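Mannosephosphate isomerase, putative (Archaeoglobus fulgidus, PDB 1ZX5) probably catalyses the zinc-dependent interconversion of D-mannose 6-phosphate and D-fructose 6-phosphate, as a type 1 mannose-6-phosphate isomerase. Local coordinates at residues 2-6 with 53-57; 7-11 with 40-44. All blocks are in the same frame, centred on the assembly; numbering follows the deposited sequence.

Interaction 1. Residues 2-6 with 53-57; sequences MELPS and LVKGQ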
loop_
_atom_site.group_PDB
_atom_site.type_symbol
_atom_site.label_atom_id
_atom_site.label_comp_id
_atom_site.label_asym_id
_atom_site.label_seq_id
_atom_site.Cartn_x
_atom_site.Cartn_y
_atom_site.Cartn_z
HETATM N N MSE A 2 -21.907 -15.455 -7.755
HETATM C CA MSE A 2 -22.098 -14.027 -8.049
HETATM C C MSE A 2 -23.158 -13.368 -7.144
HETATM O O MSE A 2 -24.136 -12.785 -7.611
HETATM C CB MSE A 2 -22.346 -13.776 -9.545
HETATM C CG MSE A 2 -23.332 -14.719 -10.206
HETATM SE SE MSE A 2 -23.021 -14.861 -12.150
HETATM C CE MSE A 2 -21.501 -16.246 -12.137
ATOM N N GLU A 3 -22.917 -13.468 -5.837
ATOM C CA GLU A 3 -23.763 -12.883 -4.790
ATOM C C GLU A 3 -23.423 -11.412 -4.502
ATOM O O GLU A 3 -24.254 -10.667 -3.974
ATOM C CB GLU A 3 -23.596 -13.667 -3.478
ATOM C CG GLU A 3 -23.920 -15.162 -3.549
ATOM C CD GLU A 3 -23.384 -15.931 -2.338
ATOM O OE1 GLU A 3 -23.556 -15.451 -1.188
ATOM O OE2 GLU A 3 -22.787 -17.017 -2.534
ATOM N N LEU A 4 -22.201 -11.003 -4.832
ATOM C CA LEU A 4 -21.712 -9.687 -4.438
ATOM C C LEU A 4 -21.958 -8.618 -5.501
ATOM O O LEU A 4 -21.923 -8.915 -6.697
ATOM C CB LEU A 4 -20.226 -9.754 -4.070
ATOM C CG LEU A 4 -19.832 -10.657 -2.896
ATOM C CD1 LEU A 4 -18.316 -10.752 -2.791
ATOM C CD2 LEU A 4 -20.451 -10.180 -1.573
ATOM N N PRO A 5 -22.193 -7.362 -5.067
ATOM C CA PRO A 5 -22.323 -6.272 -6.032
ATOM C C PRO A 5 -20.972 -5.964 -6.665
ATOM O O PRO A 5 -19.954 -6.502 -6.230
ATOM C CB PRO A 5 -22.796 -5.097 -5.172
ATOM C CG PRO A 5 -22.297 -5.403 -3.812
ATOM C CD PRO A 5 -22.332 -6.890 -3.677
ATOM N N SER A 6 -20.972 -5.120 -7.692
ATOM C CA SER A 6 -19.746 -4.710 -8.365
ATOM C C SER A 6 -18.829 -3.854 -7.488
ATOM O O SER A 6 -17.610 -3.936 -7.602
ATOM C CB SER A 6 -20.074 -3.936 -9.642
ATOM O OG SER A 6 -20.449 -4.805 -10.680
ATOM N N LEU A 53 -19.598 -1.979 3.569
ATOM C CA LEU A 53 -21.030 -1.997 3.262
ATOM C C LEU A 53 -21.312 -2.844 2.024
ATOM O O LEU A 53 -20.897 -2.494 0.906
ATOM C CB LEU A 53 -21.552 -0.578 3.006
ATOM C CG LEU A 53 -21.750 0.392 4.169
ATOM C CD1 LEU A 53 -21.669 1.837 3.651
ATOM C CD2 LEU A 53 -23.067 0.120 4.897
ATOM N N VAL A 54 -22.022 -3.947 2.232
ATOM C CA VAL A 54 -22.467 -4.789 1.129
ATOM C C VAL A 54 -23.986 -4.642 0.927
ATOM O O VAL A 54 -24.780 -5.129 1.744
ATOM C CB VAL A 54 -22.054 -6.272 1.327
ATOM C CG1 VAL A 54 -22.654 -7.149 0.223
ATOM C CG2 VAL A 54 -20.535 -6.401 1.344
ATOM N N LYS A 55 -24.373 -3.961 -0.160
ATOM C CA LYS A 55 -25.784 -3.631 -0.441
ATOM C C LYS A 55 -26.453 -2.886 0.739
ATOM O O LYS A 55 -27.628 -3.112 1.055
ATOM C CB LYS A 55 -26.587 -4.895 -0.831
ATOM C CG LYS A 55 -26.357 -5.406 -2.269
ATOM C CD LYS A 55 -26.567 -6.931 -2.353
ATOM C CE LYS A 55 -27.018 -7.390 -3.751
ATOM N NZ LYS A 55 -25.898 -7.563 -4.726
ATOM N N GLY A 56 -25.691 -2.014 1.396
ATOM C CA GLY A 56 -26.219 -1.256 2.524
ATOM C C GLY A 56 -26.048 -1.838 3.924
ATOM O O GLY A 56 -26.289 -1.125 4.910
ATOM N N GLN A 57 -25.634 -3.105 4.022
ATOM C CA GLN A 57 -25.389 -3.743 5.327
ATOM C C GLN A 57 -23.903 -3.826 5.690
ATOM O O GLN A 57 -23.042 -4.026 4.825
ATOM C CB GLN A 57 -26.034 -5.129 5.415
ATOM C CG GLN A 57 -27.533 -5.103 5.672
ATOM C CD GLN A 57 -28.329 -4.798 4.424
ATOM O OE1 GLN A 57 -27.864 -5.028 3.304
ATOM N NE2 GLN A 57 -29.540 -4.272 4.607
#
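Pro-5 meets Val-54 and Lys-55 where the N-terminal segment passes a beta hairpin. The turn is type I', running from Val-54 to Gln-57, and it joins strands 51-54 and 57-60. Backbone hydrogen bonds between Val-54 and Gln-57 close it. The nearest CA atoms across the contact, Pro-5 and Lys-55, are 7.1 Å apart, so side chains of the hairpin bridge the gap.

Lys-55 does most of the reaching. Its CB stays clear of residues 2-6. Lys-55 CG comes to 4.3 Å from Pro-5 CG. Lys-55 CD then runs beside the proline ring, 4.4 Å from Pro-5 CD. Lys-55 CE moves on toward the preceding residues and lies 4.3 Å from Glu-3 O. The chain bends at its last torsion (chi4 83°), which turns NZ back over the start of the proline. There Lys-55 NZ is 3.8 Å from Pro-5 CD and 3.6 Å from Glu-3 O. The second distance is long, and no hydrogen bond crosses this contact.

Val-54 supplies the apolar part. Val-54 CG1 is anti to the backbone N (chi1 174°) and packs 3.9 Å from Pro-5 CD, with the two side chains roughly at right angles. Val-54 CG1 also lies 4.2 Å from Leu-4 CD2. Leu-4 and Val-54 also touch helix 61-73, through His-68 and Leu-72 for Leu-4 and Leu-64 for Val-54. Glu-71 of that helix accepts hydrogen bonds from the backbone N of Glu-3 and Leu-4.

The contact thus has an apolar part beside helix 61-73 and an exposed lysine lying across the proline. Lys-55 NZ may be drawn to the carbonyl of Glu-3, but the contact rests mainly on van der Waals packing.

Interaction 2. Residues 7-11 with 40-44; sequences FIFQA and WEFSA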
loop_
_atom_site.group_PDB
_atom_site.type_symbol
_atom_site.label_atom_id
_atom_site.label_comp_id
_atom_site.label_asym_id
_atom_site.label_seq_id
_atom_site.Cartn_x
_atom_site.Cartn_y
_atom_site.Cartn_z
ATOM N N PHE A 7 -19.425 -3.024 -6.636
ATOM C CA PHE A 7 -18.697 -2.006 -5.911
ATOM C C PHE A 7 -19.010 -2.048 -4.421
ATOM O O PHE A 7 -20.149 -1.810 -4.004
ATOM C CB PHE A 7 -19.001 -0.614 -6.489
ATOM C CG PHE A 7 -18.935 -0.548 -7.997
ATOM C CD1 PHE A 7 -17.743 -0.813 -8.673
ATOM C CD2 PHE A 7 -20.066 -0.229 -8.736
ATOM C CE1 PHE A 7 -17.686 -0.762 -10.069
ATOM C CE2 PHE A 7 -20.018 -0.173 -10.127
ATOM C CZ PHE A 7 -18.820 -0.436 -10.792
ATOM N N ILE A 8 -17.985 -2.362 -3.632
ATOM C CA ILE A 8 -18.104 -2.465 -2.190
ATOM C C ILE A 8 -17.316 -1.320 -1.564
ATOM O O ILE A 8 -16.171 -1.065 -1.936
ATOM C CB ILE A 8 -17.637 -3.854 -1.681
ATOM C CG1 ILE A 8 -18.562 -4.950 -2.244
ATOM C CG2 ILE A 8 -17.562 -3.894 -0.130
ATOM C CD1 ILE A 8 -18.039 -6.385 -2.075
ATOM N N PHE A 9 -17.955 -0.620 -0.634
ATOM C CA PHE A 9 -17.378 0.563 -0.012
ATOM C C PHE A 9 -17.073 0.290 1.456
ATOM O O PHE A 9 -17.667 -0.608 2.047
ATOM C CB PHE A 9 -18.333 1.749 -0.198
ATOM C CG PHE A 9 -18.500 2.139 -1.638
ATOM C CD1 PHE A 9 -17.571 2.971 -2.255
ATOM C CD2 PHE A 9 -19.552 1.622 -2.400
ATOM C CE1 PHE A 9 -17.699 3.311 -3.594
ATOM C CE2 PHE A 9 -19.681 1.954 -3.747
ATOM C CZ PHE A 9 -18.753 2.798 -4.346
ATOM N N GLN A 10 -16.136 1.035 2.038
ATOM C CA GLN A 10 -15.942 0.976 3.495
ATOM C C GLN A 10 -17.092 1.680 4.174
ATOM O O GLN A 10 -17.491 2.755 3.739
ATOM C CB GLN A 10 -14.628 1.631 3.941
ATOM C CG GLN A 10 -13.418 0.820 3.587
ATOM C CD GLN A 10 -12.187 1.174 4.396
ATOM O OE1 GLN A 10 -11.987 2.311 4.833
ATOM N NE2 GLN A 10 -11.339 0.203 4.571
ATOM N N ALA A 11 -17.608 1.068 5.235
ATOM C CA ALA A 11 -18.667 1.649 6.065
ATOM C C ALA A 11 -18.167 2.808 6.945
ATOM O O ALA A 11 -18.905 3.764 7.203
ATOM C CB ALA A 11 -19.279 0.568 6.932
ATOM N N TRP A 40 -6.148 2.738 6.281
ATOM C CA TRP A 40 -6.121 1.352 5.834
ATOM C C TRP A 40 -7.387 1.085 5.035
ATOM O O TRP A 40 -8.502 1.195 5.555
ATOM C CB TRP A 40 -5.998 0.398 7.037
ATOM C CG TRP A 40 -4.629 0.447 7.741
ATOM C CD1 TRP A 40 -3.775 1.522 7.820
ATOM C CD2 TRP A 40 -3.989 -0.618 8.471
ATOM N NE1 TRP A 40 -2.648 1.185 8.538
ATOM C CE2 TRP A 40 -2.748 -0.119 8.944
ATOM C CE3 TRP A 40 -4.342 -1.946 8.764
ATOM C CZ2 TRP A 40 -1.858 -0.902 9.696
ATOM C CZ3 TRP A 40 -3.452 -2.726 9.510
ATOM C CH2 TRP A 40 -2.227 -2.200 9.969
ATOM N N GLU A 41 -7.209 0.772 3.752
ATOM C CA GLU A 41 -8.320 0.661 2.821
ATOM C C GLU A 41 -8.607 -0.810 2.547
ATOM O O GLU A 41 -7.806 -1.490 1.914
ATOM C CB GLU A 41 -7.985 1.396 1.513
ATOM C CG GLU A 41 -7.479 2.845 1.687
ATOM C CD GLU A 41 -8.611 3.848 1.889
ATOM O OE1 GLU A 41 -9.679 3.683 1.279
ATOM O OE2 GLU A 41 -8.446 4.815 2.652
ATOM N N PHE A 42 -9.760 -1.291 3.018
ATOM C CA PHE A 42 -10.174 -2.698 2.882
ATOM C C PHE A 42 -9.200 -3.645 3.553
ATOM O O PHE A 42 -8.886 -4.713 3.031
ATOM C CB PHE A 42 -10.454 -3.067 1.410
ATOM C CG PHE A 42 -11.516 -2.216 0.802
ATOM C CD1 PHE A 42 -12.851 -2.372 1.191
ATOM C CD2 PHE A 42 -11.186 -1.201 -0.094
ATOM C CE1 PHE A 42 -13.859 -1.555 0.659
ATOM C CE2 PHE A 42 -12.180 -0.388 -0.641
ATOM C CZ PHE A 42 -13.522 -0.565 -0.259
ATOM N N SER A 43 -8.730 -3.237 4.732
ATOM C CA SER A 43 -7.840 -4.057 5.526
ATOM C C SER A 43 -8.542 -5.314 6.020
ATOM O O SER A 43 -9.587 -5.234 6.670
ATOM C CB SER A 43 -7.311 -3.274 6.719
ATOM O OG SER A 43 -6.754 -4.163 7.679
ATOM N N ALA A 44 -7.956 -6.468 5.701
ATOM C CA ALA A 44 -8.302 -7.711 6.379
ATOM C C ALA A 44 -7.177 -8.122 7.341
ATOM O O ALA A 44 -7.007 -9.302 7.630
ATOM C CB ALA A 44 -8.590 -8.812 5.385
#
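Gln-10 and Phe-42 are the closest backbone pair, with CA atoms 6.9 Å apart, and side chains span the distance. The contact joins two sheets of a beta-rich protein whose families belong to the cupin clan. Strand 9-10 is at the edge of a three-stranded sheet, and strand 36-41 is in the six-stranded one.

Gln-10 is extended beyond CG, which carries its amide to the backbone of residues 40-42. As modelled, Gln-10 NE2 donates to Trp-40 O at 3.2 Å, with an N-H...O angle of 159°. It meets a lone pair in the carbonyl plane. Gln-10 NE2 also lies 2.7 Å from Phe-42 N, another donor, so this amide orientation is doubtful.

Gln-10 CG stands over one face of the Phe-42 ring, displaced toward the rim. This is a CH-pi contact, with Gln-10 CG 4.1 Å from the centroid of the Phe-42 ring. The amide and ring planes are 66° apart. Val-52 of strand 51-54 and Leu-276 of strand 274-277 also touch this buried ring. Phe-9 meets the ring edge through its backbone C. Phe-42 CZ lies 3.2 Å from Ile-8 O, which approaches the ring obliquely.

Segments 2-6 and 7-11 are consecutive in the chain, and the centres of interactions 1 and 2 are about 12 Å apart. Interaction 2 is nested within the loop that interaction 1 closes. Strands 9-10 and 51-54 connect them as antiparallel neighbours. Leu-53 N probably donates to Phe-9 O at 2.8 Å, and Val-54 CG2 packs 4.2 Å from Ile-8 CG2. Interaction 1 is more peripheral: its centre is about 24 Å from the centre of the chain, against about 13 Å for the centre of interaction 2. Neither supplies residues to the beta-l-fructofuranose pocket, formed by Pro-95 to Gln-97 and Asp-150 to Lys-154. The side chain of Gln-10 is about 3 Å from a bound acetic acid, probably from the crystallisation liquor.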